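Local coordinates for XC6422 protein (Xanthomonas campestris, PDB 2FUK) that is a small serine alpha/beta-hydrolase without a lid, and probably has hydrolase activity, at residues A156-I161 against Y175-T180; A141-A144 against D148-D151; T112-G117 against R214-T219. All blocks are in the same frame, centred on the assembly; numbering follows the deposited sequence.

Contact 1 of 3, residues A156-I161 against Y175-T180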
ATOM      1  N   ALA A 156      25.895   2.572  -8.697  1.00 12.95           N
ATOM      2  CA  ALA A 156      25.994   3.787  -7.905  1.00 12.60           C
ATOM      3  C   ALA A 156      24.746   3.993  -7.059  1.00 11.63           C
ATOM      4  O   ALA A 156      24.825   4.458  -5.929  1.00 13.88           O
ATOM      5  CB  ALA A 156      26.204   4.982  -8.815  1.00 13.70           C
ATOM      6  N   GLN A 157      23.590   3.658  -7.621  1.00 10.30           N
ATOM      7  CA  GLN A 157      22.328   3.788  -6.904  1.00  9.72           C
ATOM      8  C   GLN A 157      22.043   2.467  -6.198  1.00  8.17           C
ATOM      9  O   GLN A 157      21.487   1.540  -6.784  1.00  9.39           O
ATOM     10  CB  GLN A 157      21.212   4.152  -7.886  1.00  9.57           C
ATOM     11  CG  GLN A 157      21.429   5.539  -8.502  1.00 11.51           C
ATOM     12  CD  GLN A 157      20.511   5.864  -9.673  1.00 11.64           C
ATOM     13  OE1 GLN A 157      20.391   7.025 -10.056  1.00 14.56           O
ATOM     14  NE2 GLN A 157      19.880   4.852 -10.257  1.00 11.32           N
ATOM     15  N   TRP A 158      22.443   2.404  -4.932  1.00  7.43           N
ATOM     16  CA  TRP A 158      22.293   1.218  -4.103  1.00  7.56           C
ATOM     17  C   TRP A 158      21.694   1.586  -2.748  1.00  8.05           C
ATOM     18  O   TRP A 158      22.168   2.504  -2.071  1.00  8.49           O
ATOM     19  CB  TRP A 158      23.672   0.566  -3.944  1.00  7.18           C
ATOM     20  CG  TRP A 158      23.745  -0.649  -3.063  1.00  8.10           C
ATOM     21  CD1 TRP A 158      22.734  -1.516  -2.754  1.00  7.51           C
ATOM     22  CD2 TRP A 158      24.916  -1.147  -2.404  1.00  9.12           C
ATOM     23  NE1 TRP A 158      23.205  -2.522  -1.936  1.00  8.82           N
ATOM     24  CE2 TRP A 158      24.541  -2.318  -1.708  1.00  9.37           C
ATOM     25  CE3 TRP A 158      26.250  -0.716  -2.337  1.00  9.51           C
ATOM     26  CZ2 TRP A 158      25.451  -3.063  -0.949  1.00 10.01           C
ATOM     27  CZ3 TRP A 158      27.156  -1.457  -1.582  1.00 10.13           C
ATOM     28  CH2 TRP A 158      26.751  -2.617  -0.898  1.00 10.91           C
ATOM     29  N   LEU A 159      20.641   0.868  -2.368  1.00  7.12           N
ATOM     30  CA  LEU A 159      19.947   1.107  -1.111  1.00  6.76           C
ATOM     31  C   LEU A 159      20.002  -0.113  -0.199  1.00  5.56           C
ATOM     32  O   LEU A 159      19.733  -1.231  -0.639  1.00  8.23           O
ATOM     33  CB  LEU A 159      18.483   1.460  -1.384  1.00  6.87           C
ATOM     34  CG  LEU A 159      17.524   1.545  -0.193  1.00  7.82           C
ATOM     35  CD1 LEU A 159      17.894   2.715   0.704  1.00 10.11           C
ATOM     36  CD2 LEU A 159      16.101   1.707  -0.710  1.00  9.28           C
ATOM     37  N   VAL A 160      20.355   0.114   1.063  1.00  6.37           N
ATOM     38  CA  VAL A 160      20.422  -0.952   2.055  1.00  6.21           C
ATOM     39  C   VAL A 160      19.447  -0.638   3.188  1.00  7.53           C
ATOM     40  O   VAL A 160      19.428   0.479   3.711  1.00  6.69           O
ATOM     41  CB  VAL A 160      21.842  -1.093   2.656  1.00  6.84           C
ATOM     42  CG1 VAL A 160      21.816  -2.089   3.818  1.00  9.18           C
ATOM     43  CG2 VAL A 160      22.816  -1.566   1.593  1.00  6.33           C
ATOM     44  N   ILE A 161      18.627  -1.619   3.547  1.00  6.66           N
ATOM     45  CA  ILE A 161      17.668  -1.473   4.634  1.00  7.54           C
ATOM     46  C   ILE A 161      17.966  -2.566   5.651  1.00  7.65           C
ATOM     47  O   ILE A 161      18.017  -3.750   5.311  1.00  7.87           O
ATOM     48  CB  ILE A 161      16.223  -1.607   4.123  1.00  7.39           C
ATOM     49  CG1 ILE A 161      15.945  -0.480   3.125  1.00  9.94           C
ATOM     50  CG2 ILE A 161      15.243  -1.564   5.292  1.00  8.24           C
ATOM     51  CD1 ILE A 161      14.640  -0.608   2.396  1.00 11.23           C
ATOM     52  N   TYR A 175      26.985  -2.760   9.429  1.00  9.04           N
ATOM     53  CA  TYR A 175      27.529  -1.410   9.528  1.00  9.73           C
ATOM     54  C   TYR A 175      29.057  -1.399   9.459  1.00 10.97           C
ATOM     55  O   TYR A 175      29.646  -0.519   8.817  1.00 10.33           O
ATOM     56  CB  TYR A 175      27.033  -0.738  10.817  1.00  9.60           C
ATOM     57  CG  TYR A 175      25.535  -0.838  11.016  1.00  9.79           C
ATOM     58  CD1 TYR A 175      24.665  -0.836   9.921  1.00  8.37           C
ATOM     59  CD2 TYR A 175      24.983  -0.966  12.292  1.00  8.00           C
ATOM     60  CE1 TYR A 175      23.291  -0.967  10.091  1.00 10.38           C
ATOM     61  CE2 TYR A 175      23.601  -1.096  12.474  1.00 11.67           C
ATOM     62  CZ  TYR A 175      22.763  -1.099  11.365  1.00  9.95           C
ATOM     63  OH  TYR A 175      21.403  -1.252  11.519  1.00 11.26           O
ATOM     64  N   ASP A 176      29.705  -2.370  10.102  1.00 10.56           N
ATOM     65  CA  ASP A 176      31.166  -2.428  10.083  1.00 11.80           C
ATOM     66  C   ASP A 176      31.672  -2.622   8.657  1.00 11.73           C
ATOM     67  O   ASP A 176      32.756  -2.167   8.308  1.00 13.06           O
ATOM     68  CB  ASP A 176      31.694  -3.580  10.945  1.00 12.94           C
ATOM     69  CG  ASP A 176      31.593  -3.311  12.440  1.00 15.79           C
ATOM     70  OD1 ASP A 176      31.262  -2.173  12.845  1.00 16.09           O
ATOM     71  OD2 ASP A 176      31.861  -4.255  13.223  1.00 16.62           O
ATOM     72  N   TRP A 177      30.883  -3.318   7.844  1.00  9.81           N
ATOM     73  CA  TRP A 177      31.240  -3.578   6.457  1.00  9.31           C
ATOM     74  C   TRP A 177      30.978  -2.351   5.588  1.00  9.45           C
ATOM     75  O   TRP A 177      31.832  -1.941   4.796  1.00  9.93           O
ATOM     76  CB  TRP A 177      30.439  -4.791   5.945  1.00  8.51           C
ATOM     77  CG  TRP A 177      30.339  -4.912   4.452  1.00  9.28           C
ATOM     78  CD1 TRP A 177      31.366  -4.962   3.557  1.00  7.76           C
ATOM     79  CD2 TRP A 177      29.134  -5.002   3.687  1.00  9.72           C
ATOM     80  NE1 TRP A 177      30.875  -5.077   2.276  1.00  9.85           N
ATOM     81  CE2 TRP A 177      29.506  -5.104   2.329  1.00  9.90           C
ATOM     82  CE3 TRP A 177      27.772  -5.007   4.017  1.00 10.01           C
ATOM     83  CZ2 TRP A 177      28.563  -5.210   1.300  1.00 10.41           C
ATOM     84  CZ3 TRP A 177      26.833  -5.114   2.992  1.00 10.35           C
ATOM     85  CH2 TRP A 177      27.237  -5.214   1.653  1.00  9.54           C
ATOM     86  N   LEU A 178      29.804  -1.752   5.749  1.00 10.07           N
ATOM     87  CA  LEU A 178      29.444  -0.583   4.961  1.00  8.79           C
ATOM     88  C   LEU A 178      30.347   0.621   5.200  1.00  8.72           C
ATOM     89  O   LEU A 178      30.585   1.409   4.283  1.00  8.77           O
ATOM     90  CB  LEU A 178      27.988  -0.187   5.225  1.00  9.70           C
ATOM     91  CG  LEU A 178      26.934  -1.154   4.673  1.00  8.98           C
ATOM     92  CD1 LEU A 178      25.533  -0.597   4.939  1.00 11.36           C
ATOM     93  CD2 LEU A 178      27.156  -1.362   3.174  1.00 11.56           C
ATOM     94  N   GLU A 179      30.863   0.764   6.417  1.00  9.28           N
ATOM     95  CA  GLU A 179      31.712   1.912   6.716  1.00 10.91           C
ATOM     96  C   GLU A 179      33.087   1.855   6.050  1.00 11.24           C
ATOM     97  O   GLU A 179      33.843   2.825   6.104  1.00 11.45           O
ATOM     98  CB  GLU A 179      31.862   2.085   8.235  1.00 12.22           C
ATOM     99  CG  GLU A 179      32.464   0.887   8.962  1.00 15.86           C
ATOM    100  CD  GLU A 179      32.561   1.092  10.473  1.00 15.18           C
ATOM    101  OE1 GLU A 179      31.728   1.833  11.034  1.00 16.11           O
ATOM    102  OE2 GLU A 179      33.462   0.496  11.101  1.00 18.57           O
ATOM    103  N   THR A 180      33.400   0.738   5.397  1.00 11.10           N
ATOM    104  CA  THR A 180      34.695   0.594   4.731  1.00 10.94           C
ATOM    105  C   THR A 180      34.623   0.802   3.214  1.00 10.81           C
ATOM    106  O   THR A 180      35.655   0.840   2.547  1.00 10.44           O
ATOM    107  CB  THR A 180      35.307  -0.809   4.966  1.00 11.67           C
ATOM    108  OG1 THR A 180      34.549  -1.786   4.242  1.00 13.64           O
ATOM    109  CG2 THR A 180      35.306  -1.160   6.444  1.00 12.58           C
TER
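Trp158 and Trp177 reach for each other from opposite directions, one off a strand and the other off a helix, and meet at their six-membered rings. CH2 of Trp158 lies 3.7 Å from CH2 of Trp177, which comes at the edge of the Trp158 ring, near its plane. The two rings are inclined at 61°, centroids 5.9 Å apart. This is the tight part. Trp158 holds CG anti to the backbone N (chi1 177°), which carries the indole out from the sheet, and CG2 of Val160 lies over one face near the rim. Next to the indoles the fit is looser: Val160 CG1 and Leu178 CD1 approach tip to tip at 4.2 Å. Toward solvent the helix end turns polar, and at exposed Thr180 the OG1 donates to Trp177 O (2.8 Å), an oxygen that also takes the backbone N-H of Thr180. Trp158 NE1 is hydrogen-bonded to OG of Ser139 on the adjacent strand 136-140. The contact fastens helix 171-178 onto strand 158-163 within a right-handed beta-alpha-beta crossover, with Pro185 and Leu181 closing in from the loop before strand 186-190 and helix 201-212 packed against the other face of the strand.

Contact 2 of 3, residues A141-A144 against D148-D151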
ATOM      1  N   ALA A 141      18.516  -6.475   4.561  1.00  7.11           N
ATOM      2  CA  ALA A 141      19.206  -7.343   5.502  1.00  6.96           C
ATOM      3  C   ALA A 141      20.341  -8.135   4.850  1.00  8.43           C
ATOM      4  O   ALA A 141      20.372  -9.370   4.923  1.00  8.74           O
ATOM      5  CB  ALA A 141      18.216  -8.292   6.168  1.00  7.23           C
ATOM      6  N   PRO A 142      21.295  -7.436   4.204  1.00  8.40           N
ATOM      7  CA  PRO A 142      22.404  -8.159   3.571  1.00  8.58           C
ATOM      8  C   PRO A 142      23.086  -8.940   4.679  1.00 10.35           C
ATOM      9  O   PRO A 142      23.487  -8.367   5.684  1.00 10.15           O
ATOM     10  CB  PRO A 142      23.280  -7.036   3.014  1.00  8.78           C
ATOM     11  CG  PRO A 142      23.003  -5.887   3.954  1.00  8.36           C
ATOM     12  CD  PRO A 142      21.506  -5.980   4.139  1.00  8.57           C
ATOM     13  N   PRO A 143      23.222 -10.259   4.508  1.00 11.38           N
ATOM     14  CA  PRO A 143      23.848 -11.109   5.521  1.00 11.97           C
ATOM     15  C   PRO A 143      25.348 -10.970   5.726  1.00 13.38           C
ATOM     16  O   PRO A 143      26.087 -11.935   5.552  1.00 11.99           O
ATOM     17  CB  PRO A 143      23.448 -12.510   5.069  1.00 12.12           C
ATOM     18  CG  PRO A 143      23.488 -12.380   3.585  1.00 14.17           C
ATOM     19  CD  PRO A 143      22.781 -11.058   3.348  1.00 11.99           C
ATOM     20  N   ALA A 144      25.801  -9.774   6.100  1.00 13.40           N
ATOM     21  CA  ALA A 144      27.222  -9.567   6.355  1.00 15.08           C
ATOM     22  C   ALA A 144      27.600 -10.423   7.558  1.00 17.15           C
ATOM     23  O   ALA A 144      26.793 -10.628   8.474  1.00 17.59           O
ATOM     24  CB  ALA A 144      27.501  -8.106   6.647  1.00 13.73           C
ATOM     25  N   ASP A 148      30.419 -13.992   1.752  1.00 21.57           N
ATOM     26  CA  ASP A 148      31.512 -13.161   1.271  1.00 20.85           C
ATOM     27  C   ASP A 148      31.060 -12.070   0.308  1.00 19.65           C
ATOM     28  O   ASP A 148      30.566 -12.366  -0.782  1.00 20.87           O
ATOM     29  CB  ASP A 148      32.570 -14.030   0.599  1.00 22.54           C
ATOM     30  CG  ASP A 148      33.644 -13.214  -0.063  1.00 23.96           C
ATOM     31  OD1 ASP A 148      34.184 -12.301   0.607  1.00 23.84           O
ATOM     32  OD2 ASP A 148      33.950 -13.487  -1.248  1.00 27.27           O
ATOM     33  N   PHE A 149      31.249 -10.811   0.717  1.00 18.88           N
ATOM     34  CA  PHE A 149      30.870  -9.644  -0.090  1.00 17.41           C
ATOM     35  C   PHE A 149      32.071  -8.958  -0.732  1.00 17.66           C
ATOM     36  O   PHE A 149      31.961  -7.831  -1.222  1.00 17.33           O
ATOM     37  CB  PHE A 149      30.143  -8.602   0.773  1.00 17.77           C
ATOM     38  CG  PHE A 149      28.813  -9.061   1.313  1.00 17.44           C
ATOM     39  CD1 PHE A 149      28.213  -8.367   2.358  1.00 19.19           C
ATOM     40  CD2 PHE A 149      28.166 -10.178   0.796  1.00 20.01           C
ATOM     41  CE1 PHE A 149      26.983  -8.779   2.886  1.00 18.93           C
ATOM     42  CE2 PHE A 149      26.933 -10.601   1.318  1.00 19.59           C
ATOM     43  CZ  PHE A 149      26.346  -9.898   2.365  1.00 18.20           C
ATOM     44  N   SER A 150      33.221  -9.619  -0.720  1.00 17.96           N
ATOM     45  CA  SER A 150      34.417  -9.027  -1.307  1.00 18.09           C
ATOM     46  C   SER A 150      34.376  -9.042  -2.830  1.00 18.22           C
ATOM     47  O   SER A 150      33.750  -9.902  -3.445  1.00 18.17           O
ATOM     48  CB  SER A 150      35.678  -9.744  -0.804  1.00 18.18           C
ATOM     49  OG  SER A 150      35.641 -11.130  -1.075  1.00 20.32           O
ATOM     50  N   ASP A 151      35.034  -8.064  -3.436  1.00 18.87           N
ATOM     51  CA  ASP A 151      35.085  -7.957  -4.887  1.00 20.28           C
ATOM     52  C   ASP A 151      33.701  -7.932  -5.551  1.00 19.65           C
ATOM     53  O   ASP A 151      33.454  -8.640  -6.531  1.00 20.93           O
ATOM     54  CB  ASP A 151      35.927  -9.099  -5.473  1.00 22.42           C
ATOM     55  CG  ASP A 151      36.396  -8.813  -6.892  1.00 25.48           C
ATOM     56  OD1 ASP A 151      37.130  -9.650  -7.470  1.00 26.32           O
ATOM     57  OD2 ASP A 151      36.034  -7.746  -7.432  1.00 27.04           O
TER
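Phe149 meets Pro142, Pro143 and Ala144 with the far end of its ring, across a short loop. In the second segment the chain enters at Asp148, whose carboxylate reaches forward along the chain: OD1 accepts the N-H of Ser150 at 3.1 Å, closing an Asx turn, and the same oxygen takes the Ser150 hydroxyl on its syn lone pair. The amide comes from above the carboxylate plane, so the two donors use different directions. Phe149 follows and does all the touching. Its CG is anti to the carbonyl carbon (chi1 -65°), sending the ring inward, where CE1 comes within 3.6 Å of Ala144 CA and 4.1 Å of Pro142 CB. CZ sits 3.9 Å from Pro143 CD, the proline and the phenyl group crossing at about a right angle. Pro143 centres an inverse gamma turn, closed by Ala144 N to Pro142 O at 2.7 Å. Arg127 holds the Asp148 and Ser150 carbonyls. Ala141 touches His195 and Asp166, which with Ser119 probably form the catalytic triad. The turn follows strand 136-140, with Pro142 against Val160 of strand 158-163, and helix 171-178 lies alongside, its Trp177 meeting the Phe149 ring.

Contact 3 of 3, residues T112-G117 against R214-T219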
ATOM      1  N   THR A 112      14.732  -0.544 -18.053  1.00  7.10           N
ATOM      2  CA  THR A 112      16.020  -0.655 -17.382  1.00  6.84           C
ATOM      3  C   THR A 112      15.779  -1.720 -16.314  1.00  7.05           C
ATOM      4  O   THR A 112      14.629  -2.067 -16.016  1.00  8.23           O
ATOM      5  CB  THR A 112      16.490   0.665 -16.732  1.00  8.37           C
ATOM      6  OG1 THR A 112      15.405   1.296 -16.048  1.00  8.93           O
ATOM      7  CG2 THR A 112      17.050   1.601 -17.791  1.00 10.20           C
ATOM      8  N   LEU A 113      16.850  -2.244 -15.738  1.00  7.49           N
ATOM      9  CA  LEU A 113      16.710  -3.296 -14.745  1.00  6.90           C
ATOM     10  C   LEU A 113      17.098  -2.942 -13.316  1.00  6.79           C
ATOM     11  O   LEU A 113      18.176  -2.406 -13.055  1.00  7.19           O
ATOM     12  CB  LEU A 113      17.523  -4.512 -15.186  1.00  7.73           C
ATOM     13  CG  LEU A 113      17.492  -5.721 -14.254  1.00  8.72           C
ATOM     14  CD1 LEU A 113      16.156  -6.428 -14.371  1.00  8.84           C
ATOM     15  CD2 LEU A 113      18.626  -6.665 -14.625  1.00  8.33           C
ATOM     16  N   TRP A 114      16.203  -3.260 -12.388  1.00  6.93           N
ATOM     17  CA  TRP A 114      16.460  -3.037 -10.972  1.00  6.37           C
ATOM     18  C   TRP A 114      16.523  -4.412 -10.314  1.00  6.83           C
ATOM     19  O   TRP A 114      15.789  -5.316 -10.693  1.00  7.31           O
ATOM     20  CB  TRP A 114      15.329  -2.230 -10.331  1.00  7.72           C
ATOM     21  CG  TRP A 114      15.361  -0.756 -10.626  1.00  6.77           C
ATOM     22  CD1 TRP A 114      15.911  -0.142 -11.718  1.00  8.94           C
ATOM     23  CD2 TRP A 114      14.734   0.275  -9.858  1.00  8.92           C
ATOM     24  NE1 TRP A 114      15.652   1.212 -11.678  1.00  9.00           N
ATOM     25  CE2 TRP A 114      14.932   1.492 -10.547  1.00  8.06           C
ATOM     26  CE3 TRP A 114      14.017   0.288  -8.654  1.00  8.87           C
ATOM     27  CZ2 TRP A 114      14.436   2.715 -10.070  1.00  8.48           C
ATOM     28  CZ3 TRP A 114      13.525   1.501  -8.181  1.00  9.84           C
ATOM     29  CH2 TRP A 114      13.738   2.697  -8.891  1.00  8.61           C
ATOM     30  N   LEU A 115      17.415  -4.570  -9.342  1.00  6.48           N
ATOM     31  CA  LEU A 115      17.547  -5.830  -8.625  1.00  6.27           C
ATOM     32  C   LEU A 115      17.372  -5.564  -7.139  1.00  6.50           C
ATOM     33  O   LEU A 115      17.805  -4.532  -6.629  1.00  7.78           O
ATOM     34  CB  LEU A 115      18.927  -6.465  -8.865  1.00  8.02           C
ATOM     35  CG  LEU A 115      19.284  -6.976 -10.264  1.00  8.13           C
ATOM     36  CD1 LEU A 115      20.691  -7.581 -10.240  1.00  8.72           C
ATOM     37  CD2 LEU A 115      18.273  -8.017 -10.708  1.00 10.62           C
ATOM     38  N   ALA A 116      16.718  -6.491  -6.451  1.00  5.97           N
ATOM     39  CA  ALA A 116      16.515  -6.368  -5.015  1.00  5.41           C
ATOM     40  C   ALA A 116      16.541  -7.768  -4.433  1.00  5.31           C
ATOM     41  O   ALA A 116      16.304  -8.749  -5.135  1.00  5.95           O
ATOM     42  CB  ALA A 116      15.171  -5.701  -4.714  1.00  6.59           C
ATOM     43  N   GLY A 117      16.834  -7.861  -3.146  1.00  5.11           N
ATOM     44  CA  GLY A 117      16.868  -9.163  -2.522  1.00  6.34           C
ATOM     45  C   GLY A 117      16.812  -9.034  -1.023  1.00  6.96           C
ATOM     46  O   GLY A 117      17.199  -8.010  -0.469  1.00  6.94           O
ATOM     47  N   ARG A 214      13.930   9.134  -5.834  1.00 12.22           N
ATOM     48  CA  ARG A 214      14.705   9.968  -6.737  1.00 11.75           C
ATOM     49  C   ARG A 214      15.430   9.226  -7.853  1.00 11.79           C
ATOM     50  O   ARG A 214      16.034   9.851  -8.727  1.00 13.22           O
ATOM     51  CB  ARG A 214      15.691  10.820  -5.933  1.00 13.27           C
ATOM     52  CG  ARG A 214      15.011  11.986  -5.223  1.00 13.51           C
ATOM     53  CD  ARG A 214      15.918  12.633  -4.187  1.00 15.58           C
ATOM     54  NE  ARG A 214      15.282  13.774  -3.535  1.00 15.97           N
ATOM     55  CZ  ARG A 214      15.116  14.967  -4.100  1.00 17.44           C
ATOM     56  NH1 ARG A 214      14.523  15.949  -3.424  1.00 18.25           N
ATOM     57  NH2 ARG A 214      15.540  15.189  -5.336  1.00 18.02           N
ATOM     58  N   TRP A 215      15.381   7.899  -7.837  1.00  9.88           N
ATOM     59  CA  TRP A 215      16.038   7.139  -8.892  1.00 10.31           C
ATOM     60  C   TRP A 215      15.034   6.693  -9.949  1.00  9.86           C
ATOM     61  O   TRP A 215      15.397   6.034 -10.918  1.00 10.47           O
ATOM     62  CB  TRP A 215      16.775   5.921  -8.326  1.00  9.84           C
ATOM     63  CG  TRP A 215      17.820   6.270  -7.308  1.00 11.52           C
ATOM     64  CD1 TRP A 215      18.522   7.442  -7.215  1.00 11.83           C
ATOM     65  CD2 TRP A 215      18.285   5.439  -6.237  1.00 11.51           C
ATOM     66  NE1 TRP A 215      19.389   7.392  -6.147  1.00 12.20           N
ATOM     67  CE2 TRP A 215      19.264   6.173  -5.531  1.00 11.63           C
ATOM     68  CE3 TRP A 215      17.967   4.144  -5.804  1.00 10.74           C
ATOM     69  CZ2 TRP A 215      19.929   5.651  -4.410  1.00 11.31           C
ATOM     70  CZ3 TRP A 215      18.628   3.628  -4.694  1.00 11.03           C
ATOM     71  CH2 TRP A 215      19.596   4.380  -4.011  1.00 12.12           C
ATOM     72  N   LEU A 216      13.767   7.047  -9.761  1.00 10.54           N
ATOM     73  CA  LEU A 216      12.757   6.677 -10.740  1.00 11.19           C
ATOM     74  C   LEU A 216      13.057   7.439 -12.026  1.00 12.50           C
ATOM     75  O   LEU A 216      13.162   8.667 -12.017  1.00 13.71           O
ATOM     76  CB  LEU A 216      11.361   7.029 -10.226  1.00 10.32           C
ATOM     77  CG  LEU A 216      10.929   6.226  -8.998  1.00 11.21           C
ATOM     78  CD1 LEU A 216       9.584   6.729  -8.487  1.00 11.34           C
ATOM     79  CD2 LEU A 216      10.853   4.750  -9.363  1.00 10.67           C
ATOM     80  N   PRO A 217      13.216   6.720 -13.148  1.00 12.36           N
ATOM     81  CA  PRO A 217      13.509   7.410 -14.411  1.00 12.35           C
ATOM     82  C   PRO A 217      12.392   8.335 -14.905  1.00 13.22           C
ATOM     83  O   PRO A 217      12.668   9.330 -15.578  1.00 14.95           O
ATOM     84  CB  PRO A 217      13.824   6.259 -15.374  1.00 14.79           C
ATOM     85  CG  PRO A 217      13.071   5.101 -14.799  1.00 16.39           C
ATOM     86  CD  PRO A 217      13.252   5.257 -13.320  1.00 13.58           C
ATOM     87  N   ALA A 218      11.145   8.018 -14.567  1.00 14.20           N
ATOM     88  CA  ALA A 218      10.007   8.841 -14.978  1.00 15.11           C
ATOM     89  C   ALA A 218       9.375   9.558 -13.785  1.00 16.15           C
ATOM     90  O   ALA A 218       9.407   9.068 -12.663  1.00 15.32           O
ATOM     91  CB  ALA A 218       8.966   7.981 -15.686  1.00 15.69           C
ATOM     92  N   THR A 219       8.787  10.719 -14.046  1.00 18.26           N
ATOM     93  CA  THR A 219       8.165  11.524 -13.005  1.00 19.46           C
ATOM     94  C   THR A 219       6.805  10.977 -12.586  1.00 20.24           C
ATOM     95  O   THR A 219       5.880  10.913 -13.395  1.00 20.96           O
ATOM     96  CB  THR A 219       7.984  12.974 -13.486  1.00 19.40           C
ATOM     97  OG1 THR A 219       9.252  13.499 -13.906  1.00 21.62           O
ATOM     98  CG2 THR A 219       7.404  13.838 -12.371  1.00 20.46           C
TER
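Strand 112-118, a central strand of the alpha/beta-hydrolase sheet, meets the C-terminal tail of the chain here, and one indole makes the join. Trp114 projects from the strand toward the tail with CG anti to its carbonyl carbon (chi1 -77°), and the outer end of its six-membered ring does the touching. CH2 lies 3.6 Å from CD2 of Leu216, the two side chains crossing at about a right angle. Although the CB of Leu216 points away from the strand, the branch turns back so that CD2 is the atom that arrives. CZ2 of Trp114 has a different neighbour, the backbone oxygen of Trp215 at 3.6 Å, which sits at the rim of the indole, close to its plane. CB of Trp215 and CD of Pro217 stand farther off, each 4.3 Å from CZ2 of Trp114, so the ring end is met by three consecutive residues of the tail. The same strand runs on to Gly117, the first residue of a GxSxG sequence that fits the nucleophile elbow of this fold, with Ser119 the probable nucleophile; Trp114 lies near the start of the strand. After helix 201-212 the chain passes across the N-terminal ends of strands 38-43, 112-118 and 136-140. The indole of Trp215 leads away from Trp114 to rest on Val136 and Gln157. Pro217, exposed to solvent, touches Val38 and Gln36, while Val38, Ala40 and Val136 of the flanking strands pack against Trp114.

In the fold
Contacts 1 and 2 are buried, contact 3 only partly so. The first two are immediate neighbours around helix 171-178: Trp177, the helix partner in contact 1, also packs on Phe149 of contact 2, and Ile161 O is probably hydrogen-bonded to Ala141 N. Contact 3 shares the sheet with contact 1, and the ring of Trp215 packs on Trp158 N and Leu159 CB. Contacts 2 and 3 do not touch, their centres about 22 Å apart. All three pack mainly apolar side chains. The buried pair set aromatic rings against aromatic and aliphatic groups beside the helix; contact 3, where the chain end crosses the strand starts, adds an exposed proline and a backbone carbonyl at an indole edge.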